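Local structure of VP1 (Merkel cell polyomavirus, 4FMH) at residues Tyr27-Met32 and Gly273-Phe278; Trp92-Val97 and Val280-Arg285; Asp143-Val148 and Gln179-Gln184. The protein builds the pentameric units of the Merkel cell polyomavirus capsid and binds sialylated glycans, this chain being its jelly-roll region. All blocks are in the same frame, centred on the assembly; numbering follows the deposited sequence.

Contact 1. Residues Tyr27-Met32 and Gly273-Phe278; sequences YLNPRM and GLPRYF
The strand ending at Leu28 runs antiparallel to the one entered at Arg276, and these two residues form a hydrogen-bonded pair: Leu28 N gives to Arg276 O at 2.8 Å, Arg276 N to Leu28 O at 3.1 Å. Next to it, Tyr27 and Tyr277 make the non-hydrogen-bonded pair, where Tyr27 CA also reaches Arg276 O (3.2 Å) in a CA-H...O contact. The ladder then gives way to proline in both segments: neither Pro30 nor Pro275 has an N-H to offer, and they pack instead, Pro30 CD 4.1 Å from Pro275 CG.

On the face bearing Leu28 and Arg276, Phe278, with CG beside its own backbone N (chi1 -56°), swings its ring back toward Leu28, whose CD1 lies 3.9 Å from CE1 of Phe278. Strand 250-263 packs against both through Cys255 and Ile253. Arg276 runs away from Leu28 to a salt bridge with Asp257, so its charge is met by an acid of that same strand 250-263.

At the loop end Met32 sets CG beside its backbone N (chi1 -64°), 3.5 Å from Gly273 N, and the bend at chi2 keeps SD over the same glycine. Glycine suits this place because its bare backbone lets the thioether and Pro30 close directly over it; Pro30 CG sits 3.7 Å from Gly273 O.

Asn29 turns its amide across Pro275, with OD1 3.5 Å from CG of the proline ring, while the same oxygen accepts from Leu181 N of a neighbouring subunit. Tyr27 packs on Pro183 of that subunit. The arrangement is the fraying end of an antiparallel strand pair in the VP1 jelly roll, where the core ladder opens into loops and one side already belongs to the pentamer interface.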
loop_
_atom_site.group_PDB
_atom_site.type_symbol
_atom_site.label_atom_id
_atom_site.label_comp_id
_atom_site.label_asym_id
_atom_site.label_seq_id
_atom_site.Cartn_x
_atom_site.Cartn_y
_atom_site.Cartn_z
ATOM N N TYR B 27 -29.979 -3.605 3.332
ATOM C CA TYR B 27 -28.922 -3.021 4.135
ATOM C C TYR B 27 -28.934 -3.711 5.491
ATOM O O TYR B 27 -29.977 -4.200 5.943
ATOM C CB TYR B 27 -29.082 -1.500 4.262
ATOM C CG TYR B 27 -30.315 -1.064 5.023
ATOM C CD1 TYR B 27 -30.293 -0.949 6.417
ATOM C CD2 TYR B 27 -31.504 -0.760 4.353
ATOM C CE1 TYR B 27 -31.425 -0.555 7.125
ATOM C CE2 TYR B 27 -32.645 -0.364 5.052
ATOM C CZ TYR B 27 -32.591 -0.258 6.438
ATOM O OH TYR B 27 -33.705 0.135 7.139
ATOM N N LEU B 28 -27.773 -3.749 6.129
ATOM C CA LEU B 28 -27.647 -4.316 7.455
ATOM C C LEU B 28 -26.987 -3.290 8.361
ATOM O O LEU B 28 -25.857 -2.865 8.105
ATOM C CB LEU B 28 -26.808 -5.600 7.418
ATOM C CG LEU B 28 -27.468 -6.860 6.840
ATOM C CD1 LEU B 28 -26.428 -7.968 6.623
ATOM C CD2 LEU B 28 -28.592 -7.355 7.753
ATOM N N ASN B 29 -27.695 -2.884 9.409
ATOM C CA ASN B 29 -27.102 -1.994 10.413
ATOM C C ASN B 29 -26.152 -2.745 11.332
ATOM O O ASN B 29 -26.336 -3.944 11.568
ATOM C CB ASN B 29 -28.182 -1.281 11.219
ATOM C CG ASN B 29 -28.672 -0.027 10.540
ATOM O OD1 ASN B 29 -27.876 0.813 10.099
ATOM N ND2 ASN B 29 -29.991 0.113 10.444
ATOM N N PRO B 30 -25.123 -2.046 11.850
ATOM C CA PRO B 30 -24.079 -2.730 12.620
ATOM C C PRO B 30 -24.558 -3.171 14.004
ATOM O O PRO B 30 -25.439 -2.529 14.596
ATOM C CB PRO B 30 -22.978 -1.669 12.736
ATOM C CG PRO B 30 -23.696 -0.380 12.669
ATOM C CD PRO B 30 -24.855 -0.602 11.723
ATOM N N ARG B 31 -23.990 -4.270 14.496
ATOM C CA ARG B 31 -24.343 -4.814 15.807
ATOM C C ARG B 31 -23.103 -4.845 16.708
ATOM O O ARG B 31 -22.535 -5.907 17.000
ATOM C CB ARG B 31 -24.989 -6.202 15.665
ATOM C CG ARG B 31 -26.245 -6.254 14.770
ATOM C CD ARG B 31 -27.347 -5.301 15.245
ATOM N NE ARG B 31 -28.537 -5.337 14.390
ATOM C CZ ARG B 31 -29.248 -4.262 14.042
ATOM N NH1 ARG B 31 -28.890 -3.051 14.453
ATOM N NH2 ARG B 31 -30.316 -4.394 13.264
ATOM N N MET B 32 -22.711 -3.657 17.153
ATOM C CA MET B 32 -21.474 -3.434 17.896
ATOM C C MET B 32 -21.554 -3.753 19.386
ATOM O O MET B 32 -20.525 -3.839 20.061
ATOM C CB MET B 32 -21.029 -1.979 17.707
ATOM C CG MET B 32 -20.659 -1.619 16.269
ATOM S SD MET B 32 -19.183 -2.476 15.663
ATOM C CE MET B 32 -19.883 -3.775 14.647
ATOM N N GLY B 273 -19.049 0.869 14.453
ATOM C CA GLY B 273 -19.264 0.192 13.178
ATOM C C GLY B 273 -20.146 1.013 12.259
ATOM O O GLY B 273 -20.812 1.948 12.705
ATOM N N LEU B 274 -20.143 0.666 10.972
ATOM C CA LEU B 274 -21.017 1.309 9.988
ATOM C C LEU B 274 -21.920 0.275 9.303
ATOM O O LEU B 274 -21.585 -0.915 9.292
ATOM C CB LEU B 274 -20.177 2.072 8.950
ATOM C CG LEU B 274 -19.460 3.336 9.435
ATOM C CD1 LEU B 274 -18.561 3.865 8.314
ATOM C CD2 LEU B 274 -20.471 4.410 9.848
ATOM N N PRO B 275 -23.063 0.721 8.738
ATOM C CA PRO B 275 -23.960 -0.178 8.009
ATOM C C PRO B 275 -23.366 -0.568 6.663
ATOM O O PRO B 275 -22.434 0.089 6.169
ATOM C CB PRO B 275 -25.210 0.682 7.755
ATOM C CG PRO B 275 -25.011 1.948 8.518
ATOM C CD PRO B 275 -23.535 2.114 8.660
ATOM N N ARG B 276 -23.919 -1.623 6.077
ATOM C CA ARG B 276 -23.508 -2.089 4.771
ATOM C C ARG B 276 -24.731 -2.340 3.889
ATOM O O ARG B 276 -25.742 -2.907 4.333
ATOM C CB ARG B 276 -22.663 -3.360 4.893
ATOM C CG ARG B 276 -22.075 -3.831 3.559
ATOM C CD ARG B 276 -21.239 -5.091 3.728
ATOM N NE ARG B 276 -19.870 -4.798 4.155
ATOM C CZ ARG B 276 -18.862 -4.560 3.322
ATOM N NH1 ARG B 276 -19.061 -4.561 2.011
ATOM N NH2 ARG B 276 -17.650 -4.310 3.804
ATOM N N TYR B 277 -24.620 -1.887 2.647
ATOM C CA TYR B 277 -25.635 -2.085 1.627
ATOM C C TYR B 277 -25.236 -3.201 0.666
ATOM O O TYR B 277 -24.052 -3.372 0.370
ATOM C CB TYR B 277 -25.858 -0.771 0.863
ATOM C CG TYR B 277 -26.661 -0.941 -0.402
ATOM C CD1 TYR B 277 -28.055 -0.976 -0.368
ATOM C CD2 TYR B 277 -26.024 -1.094 -1.635
ATOM C CE1 TYR B 277 -28.797 -1.148 -1.535
ATOM C CE2 TYR B 277 -26.760 -1.263 -2.806
ATOM C CZ TYR B 277 -28.138 -1.285 -2.744
ATOM O OH TYR B 277 -28.857 -1.452 -3.906
ATOM N N PHE B 278 -26.234 -3.943 0.179
ATOM C CA PHE B 278 -26.044 -5.027 -0.782
ATOM C C PHE B 278 -27.082 -4.957 -1.895
ATOM O O PHE B 278 -28.279 -4.760 -1.633
ATOM C CB PHE B 278 -26.223 -6.397 -0.128
ATOM C CG PHE B 278 -25.343 -6.642 1.053
ATOM C CD1 PHE B 278 -25.722 -6.209 2.318
ATOM C CD2 PHE B 278 -24.162 -7.365 0.910
ATOM C CE1 PHE B 278 -24.918 -6.452 3.421
ATOM C CE2 PHE B 278 -23.346 -7.620 2.012
ATOM C CZ PHE B 278 -23.731 -7.171 3.268
#

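Contact 2. Residues Trp92-Val97 and Val280-Arg285; sequences WEAISV and VTLRKR
Glu93 holds CG opposite its backbone N (chi1 176°) and stays extended, while Arg283 turns CG between its N and carbonyl carbon (chi1 67°) to lie alongside; Arg285 bends at chi2 and chi3 to bring its guanidinium round from the other side. Each arginine grips side-on. Arg283 NE and Arg285 NE both reach Glu93 OE1, each at 2.8 Å, from opposite faces of the carboxylate; their NH2 atoms share OE2, which also accepts from Gly243 N. So many donors probably favour the ionised acid. Ile95 CG2 covers one face of the Arg283 guanidinium, 3.4 Å from NE.

On the other side of the sheet, Lys284 lays its aliphatic chain beside Trp92, with CG 3.9 Å from the centroid of the six-membered ring, a CH-pi contact; Trp92 NE1 is bound to Pro78 O. Small Ala94 and branched Val97, Val280 and Leu282 continue this face, Val97 CG2 and Val280 CG2 meeting at 3.7 Å.

Thr281 faces two residues: its O takes Ile95 N at 2.9 Å, and its N gives to Ser96 O at 2.9 Å. This is a classic beta bulge in an antiparallel pair of jelly-roll strands.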
loop_
_atom_site.group_PDB
_atom_site.type_symbol
_atom_site.label_atom_id
_atom_site.label_comp_id
_atom_site.label_asym_id
_atom_site.label_seq_id
_atom_site.Cartn_x
_atom_site.Cartn_y
_atom_site.Cartn_z
ATOM N N TRP B 92 -32.579 -20.433 -7.135
ATOM C CA TRP B 92 -31.929 -19.145 -7.337
ATOM C C TRP B 92 -30.426 -19.276 -7.110
ATOM O O TRP B 92 -29.982 -19.847 -6.108
ATOM C CB TRP B 92 -32.525 -18.082 -6.420
ATOM C CG TRP B 92 -33.902 -17.643 -6.826
ATOM C CD1 TRP B 92 -35.073 -17.906 -6.174
ATOM C CD2 TRP B 92 -34.250 -16.862 -7.976
ATOM N NE1 TRP B 92 -36.128 -17.334 -6.843
ATOM C CE2 TRP B 92 -35.653 -16.690 -7.954
ATOM C CE3 TRP B 92 -33.513 -16.292 -9.026
ATOM C CZ2 TRP B 92 -36.336 -15.971 -8.940
ATOM C CZ3 TRP B 92 -34.194 -15.584 -10.012
ATOM C CH2 TRP B 92 -35.591 -15.427 -9.958
ATOM N N GLU B 93 -29.658 -18.763 -8.063
ATOM C CA GLU B 93 -28.199 -18.804 -8.017
ATOM C C GLU B 93 -27.670 -17.375 -7.965
ATOM O O GLU B 93 -27.909 -16.595 -8.886
ATOM C CB GLU B 93 -27.668 -19.527 -9.257
ATOM C CG GLU B 93 -26.148 -19.572 -9.397
ATOM C CD GLU B 93 -25.694 -20.019 -10.780
ATOM O OE1 GLU B 93 -26.550 -20.212 -11.680
ATOM O OE2 GLU B 93 -24.471 -20.173 -10.968
ATOM N N ALA B 94 -26.964 -17.032 -6.888
ATOM C CA ALA B 94 -26.378 -15.693 -6.741
ATOM C C ALA B 94 -25.132 -15.573 -7.607
ATOM O O ALA B 94 -24.191 -16.353 -7.451
ATOM C CB ALA B 94 -26.036 -15.411 -5.281
ATOM N N ILE B 95 -25.120 -14.605 -8.521
ATOM C CA ILE B 95 -24.019 -14.516 -9.491
ATOM C C ILE B 95 -23.086 -13.316 -9.297
ATOM O O ILE B 95 -21.907 -13.379 -9.657
ATOM C CB ILE B 95 -24.507 -14.634 -10.961
ATOM C CG1 ILE B 95 -25.322 -13.401 -11.389
ATOM C CG2 ILE B 95 -25.290 -15.948 -11.153
ATOM C CD1 ILE B 95 -25.749 -13.426 -12.861
ATOM N N SER B 96 -23.608 -12.238 -8.723
ATOM C CA SER B 96 -22.791 -11.060 -8.432
ATOM C C SER B 96 -23.439 -10.216 -7.356
ATOM O O SER B 96 -24.636 -10.346 -7.085
ATOM C CB SER B 96 -22.564 -10.214 -9.692
ATOM O OG SER B 96 -23.793 -9.790 -10.259
ATOM N N VAL B 97 -22.633 -9.352 -6.742
ATOM C CA VAL B 97 -23.109 -8.447 -5.714
ATOM C C VAL B 97 -22.384 -7.111 -5.815
ATOM O O VAL B 97 -21.176 -7.064 -6.074
ATOM C CB VAL B 97 -22.956 -9.056 -4.280
ATOM C CG1 VAL B 97 -21.504 -9.450 -3.988
ATOM C CG2 VAL B 97 -23.489 -8.102 -3.207
ATOM N N VAL B 280 -27.725 -7.798 -4.764
ATOM C CA VAL B 280 -27.327 -9.114 -5.259
ATOM C C VAL B 280 -28.120 -9.484 -6.505
ATOM O O VAL B 280 -29.340 -9.402 -6.508
ATOM C CB VAL B 280 -27.537 -10.209 -4.180
ATOM C CG1 VAL B 280 -27.124 -11.577 -4.706
ATOM C CG2 VAL B 280 -26.763 -9.868 -2.912
ATOM N N THR B 281 -27.417 -9.884 -7.563
ATOM C CA THR B 281 -28.053 -10.355 -8.789
ATOM C C THR B 281 -28.122 -11.870 -8.755
ATOM O O THR B 281 -27.116 -12.538 -8.505
ATOM C CB THR B 281 -27.276 -9.897 -10.051
ATOM O OG1 THR B 281 -27.238 -8.469 -10.091
ATOM C CG2 THR B 281 -27.932 -10.409 -11.332
ATOM N N LEU B 282 -29.313 -12.409 -9.006
ATOM C CA LEU B 282 -29.504 -13.853 -9.025
ATOM C C LEU B 282 -30.152 -14.315 -10.326
ATOM O O LEU B 282 -30.914 -13.577 -10.953
ATOM C CB LEU B 282 -30.327 -14.323 -7.818
ATOM C CG LEU B 282 -29.879 -13.867 -6.423
ATOM C CD1 LEU B 282 -30.655 -12.631 -6.009
ATOM C CD2 LEU B 282 -30.083 -14.978 -5.401
ATOM N N ARG B 283 -29.829 -15.537 -10.733
ATOM C CA ARG B 283 -30.450 -16.139 -11.908
ATOM C C ARG B 283 -31.013 -17.511 -11.548
ATOM O O ARG B 283 -30.592 -18.122 -10.564
ATOM C CB ARG B 283 -29.445 -16.261 -13.058
ATOM C CG ARG B 283 -28.316 -17.244 -12.788
ATOM C CD ARG B 283 -27.371 -17.369 -13.956
ATOM N NE ARG B 283 -26.207 -18.163 -13.579
ATOM C CZ ARG B 283 -25.038 -18.133 -14.208
ATOM N NH1 ARG B 283 -24.866 -17.352 -15.262
ATOM N NH2 ARG B 283 -24.041 -18.890 -13.778
ATOM N N LYS B 284 -31.965 -17.988 -12.346
ATOM C CA LYS B 284 -32.558 -19.303 -12.134
ATOM C C LYS B 284 -31.652 -20.396 -12.700
ATOM O O LYS B 284 -31.142 -20.278 -13.815
ATOM C CB LYS B 284 -33.945 -19.376 -12.772
ATOM C CG LYS B 284 -34.982 -18.442 -12.160
ATOM C CD LYS B 284 -36.287 -18.486 -12.954
ATOM C CE LYS B 284 -37.290 -17.468 -12.443
ATOM N NZ LYS B 284 -38.584 -17.540 -13.177
ATOM N N ARG B 285 -31.449 -21.450 -11.917
ATOM C CA ARG B 285 -30.596 -22.568 -12.314
ATOM C C ARG B 285 -31.301 -23.907 -12.091
ATOM O O ARG B 285 -31.870 -24.135 -11.027
ATOM C CB ARG B 285 -29.284 -22.531 -11.510
ATOM C CG ARG B 285 -28.396 -23.765 -11.676
ATOM C CD ARG B 285 -27.572 -23.700 -12.954
ATOM N NE ARG B 285 -26.416 -22.827 -12.789
ATOM C CZ ARG B 285 -25.248 -22.996 -13.399
ATOM N NH1 ARG B 285 -25.063 -24.018 -14.230
ATOM N NH2 ARG B 285 -24.255 -22.148 -13.163
#

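Contact 3. Residues Asp143-Val148 and Gln179-Gln184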
loop_
_atom_site.group_PDB
_atom_site.type_symbol
_atom_site.label_atom_id
_atom_site.label_comp_id
_atom_site.label_asym_id
_atom_site.label_seq_id
_atom_site.Cartn_x
_atom_site.Cartn_y
_atom_site.Cartn_z
ATOM N N ASP B 143 -20.903 -20.848 7.697
ATOM C CA ASP B 143 -20.310 -21.749 8.680
ATOM C C ASP B 143 -19.229 -21.009 9.450
ATOM O O ASP B 143 -18.402 -20.321 8.854
ATOM C CB ASP B 143 -19.724 -22.993 8.002
ATOM C CG ASP B 143 -20.797 -23.849 7.328
ATOM O OD1 ASP B 143 -21.688 -24.346 8.044
ATOM O OD2 ASP B 143 -20.748 -24.018 6.087
ATOM N N LEU B 144 -19.236 -21.165 10.771
ATOM C CA LEU B 144 -18.282 -20.465 11.637
ATOM C C LEU B 144 -17.339 -21.412 12.360
ATOM O O LEU B 144 -17.714 -22.526 12.716
ATOM C CB LEU B 144 -19.026 -19.615 12.673
ATOM C CG LEU B 144 -20.005 -18.555 12.160
ATOM C CD1 LEU B 144 -20.823 -17.956 13.308
ATOM C CD2 LEU B 144 -19.282 -17.461 11.380
ATOM N N GLN B 145 -16.116 -20.942 12.583
ATOM C CA GLN B 145 -15.127 -21.642 13.385
ATOM C C GLN B 145 -14.849 -20.768 14.606
ATOM O O GLN B 145 -14.649 -19.560 14.472
ATOM C CB GLN B 145 -13.837 -21.862 12.578
ATOM C CG GLN B 145 -12.635 -22.362 13.402
ATOM C CD GLN B 145 -12.810 -23.777 13.940
ATOM O OE1 GLN B 145 -12.983 -24.728 13.174
ATOM N NE2 GLN B 145 -12.735 -23.928 15.266
ATOM N N GLY B 146 -14.844 -21.380 15.788
ATOM C CA GLY B 146 -14.533 -20.644 17.015
ATOM C C GLY B 146 -13.047 -20.645 17.342
ATOM O O GLY B 146 -12.372 -21.682 17.235
ATOM N N LEU B 147 -12.539 -19.482 17.742
ATOM C CA LEU B 147 -11.152 -19.341 18.210
ATOM C C LEU B 147 -11.059 -18.047 18.978
ATOM O O LEU B 147 -11.475 -16.995 18.485
ATOM C CB LEU B 147 -10.151 -19.343 17.034
ATOM C CG LEU B 147 -8.648 -19.396 17.326
ATOM C CD1 LEU B 147 -7.914 -20.056 16.151
ATOM C CD2 LEU B 147 -8.048 -18.007 17.635
ATOM N N VAL B 148 -10.514 -18.122 20.190
ATOM C CA VAL B 148 -10.416 -16.937 21.028
ATOM C C VAL B 148 -8.985 -16.619 21.456
ATOM O O VAL B 148 -8.136 -17.509 21.551
ATOM C CB VAL B 148 -11.323 -17.033 22.275
ATOM C CG1 VAL B 148 -12.794 -17.073 21.864
ATOM C CG2 VAL B 148 -10.952 -18.253 23.123
ATOM N N GLN B 179 -7.736 -21.737 22.008
ATOM C CA GLN B 179 -6.856 -20.672 21.550
ATOM C C GLN B 179 -6.276 -21.027 20.170
ATOM O O GLN B 179 -5.743 -20.166 19.471
ATOM C CB GLN B 179 -5.763 -20.387 22.592
ATOM C CG GLN B 179 -6.231 -19.443 23.696
ATOM C CD GLN B 179 -5.354 -19.456 24.949
ATOM O OE1 GLN B 179 -5.817 -19.111 26.036
ATOM N NE2 GLN B 179 -4.093 -19.838 24.799
ATOM N N GLY B 180 -6.393 -22.301 19.798
ATOM C CA GLY B 180 -6.061 -22.780 18.454
ATOM C C GLY B 180 -7.321 -23.261 17.751
ATOM O O GLY B 180 -8.436 -22.956 18.184
ATOM N N LEU B 181 -7.153 -24.003 16.661
ATOM C CA LEU B 181 -8.299 -24.548 15.937
ATOM C C LEU B 181 -8.773 -25.844 16.590
ATOM O O LEU B 181 -8.074 -26.864 16.540
ATOM C CB LEU B 181 -7.969 -24.772 14.456
ATOM C CG LEU B 181 -9.152 -24.886 13.479
ATOM C CD1 LEU B 181 -8.660 -24.797 12.042
ATOM C CD2 LEU B 181 -9.972 -26.174 13.693
ATOM N N ASP B 182 -9.953 -25.784 17.209
ATOM C CA ASP B 182 -10.631 -26.970 17.748
ATOM C C ASP B 182 -11.796 -27.298 16.807
ATOM O O ASP B 182 -12.719 -26.501 16.669
ATOM C CB ASP B 182 -11.128 -26.696 19.174
ATOM C CG ASP B 182 -12.044 -27.799 19.735
ATOM O OD1 ASP B 182 -12.127 -28.913 19.180
ATOM O OD2 ASP B 182 -12.696 -27.532 20.768
ATOM N N PRO B 183 -11.742 -28.462 16.141
ATOM C CA PRO B 183 -12.775 -28.842 15.166
ATOM C C PRO B 183 -14.189 -28.939 15.762
ATOM O O PRO B 183 -15.168 -28.865 15.025
ATOM C CB PRO B 183 -12.315 -30.219 14.679
ATOM C CG PRO B 183 -10.871 -30.277 15.002
ATOM C CD PRO B 183 -10.702 -29.497 16.263
ATOM N N GLN B 184 -14.295 -29.102 17.075
ATOM C CA GLN B 184 -15.607 -29.162 17.717
ATOM C C GLN B 184 -16.227 -27.778 17.908
ATOM O O GLN B 184 -17.442 -27.663 18.085
ATOM C CB GLN B 184 -15.527 -29.895 19.053
ATOM C CG GLN B 184 -15.134 -31.356 18.930
ATOM C CD GLN B 184 -15.032 -32.035 20.278
ATOM O OE1 GLN B 184 -16.043 -32.343 20.913
ATOM N NE2 GLN B 184 -13.806 -32.275 20.724
HETATM O O HOH W 1 -11.151 -23.410 18.870
HETATM O O HOH W 2 -5.613 -17.663 20.405
#
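The Gln145 side chain crosses that of Leu181 at about a right angle, its OE1 lying 3.4 Å from CD2 of the leucine. It leaves the backbone with CG beside the carbonyl carbon (chi1 169°) and then bends at chi2 (68°), which folds the amide over toward the 179-184 loop. There NE2 gives to Asp182 O at 2.9 Å, striking that carbonyl from above its plane, and to Gly146 O of its own strand at 3.0 Å. Both acceptors lie close to the plane of the amide and both bonds are nearly straight, while Lys186 NZ binds OE1. The amide flip is therefore fixed: glutamine supplies two N-H groups and an acceptor on one flat group, and each has a partner.

Two residues on, Leu147 packs with carbon alone: its CD1 rests 3.6 Å from Gly180 O, and its CD2 lies near Gln179 O. Further along, Gln179 CA makes a CA-H...O contact with Val148 O at 3.4 Å.

Direct backbone hydrogen bonds are missing between the two segments, and water supplies the link. One water donates to Gly146 O at 2.7 Å and to Gly180 O at 2.8 Å while accepting from Asp182 N; another donates to both Val148 O and Gln179 O. These buried carbonyls are thereby satisfied without a regular ladder.

Asp182 shapes the loop as well, its OD1 taking Gln184 N at 3.0 Å. Gln179 sends NE2 to Tyr46 O of a neighbouring subunit, and Gln145 packs on Val102 of that subunit. The whole is a water-bridged loop, closed by an Asx turn, laid against the end of strand 142-146 at the subunit interface of the VP1 pentamer.

How the contacts relate
Contacts 1 and 2 are two stations on strand 269-287, which pairs with strand 11-28 in one and with strand 89-101 in the other. Their centres are 22 Å apart, yet they touch where Phe278 CD2 lies 4.2 Å from Val97 CG2. Contact 3 lies apart, where a loop packs on strand 142-146 of the three-stranded sheet. Within the chain, the nearest atoms of contacts 1 and 3 are about 13 Å apart. The nearest atoms of contacts 2 and 3 are about 15 Å apart. Between subunits, however, contacts 1 and 3 meet, the 179-184 loop of one copy docking on the 27-32 segment of the next. Contact 1 does not touch the receptor glycan: the Met32 side chain is about 12 Å from the bound sialic acid.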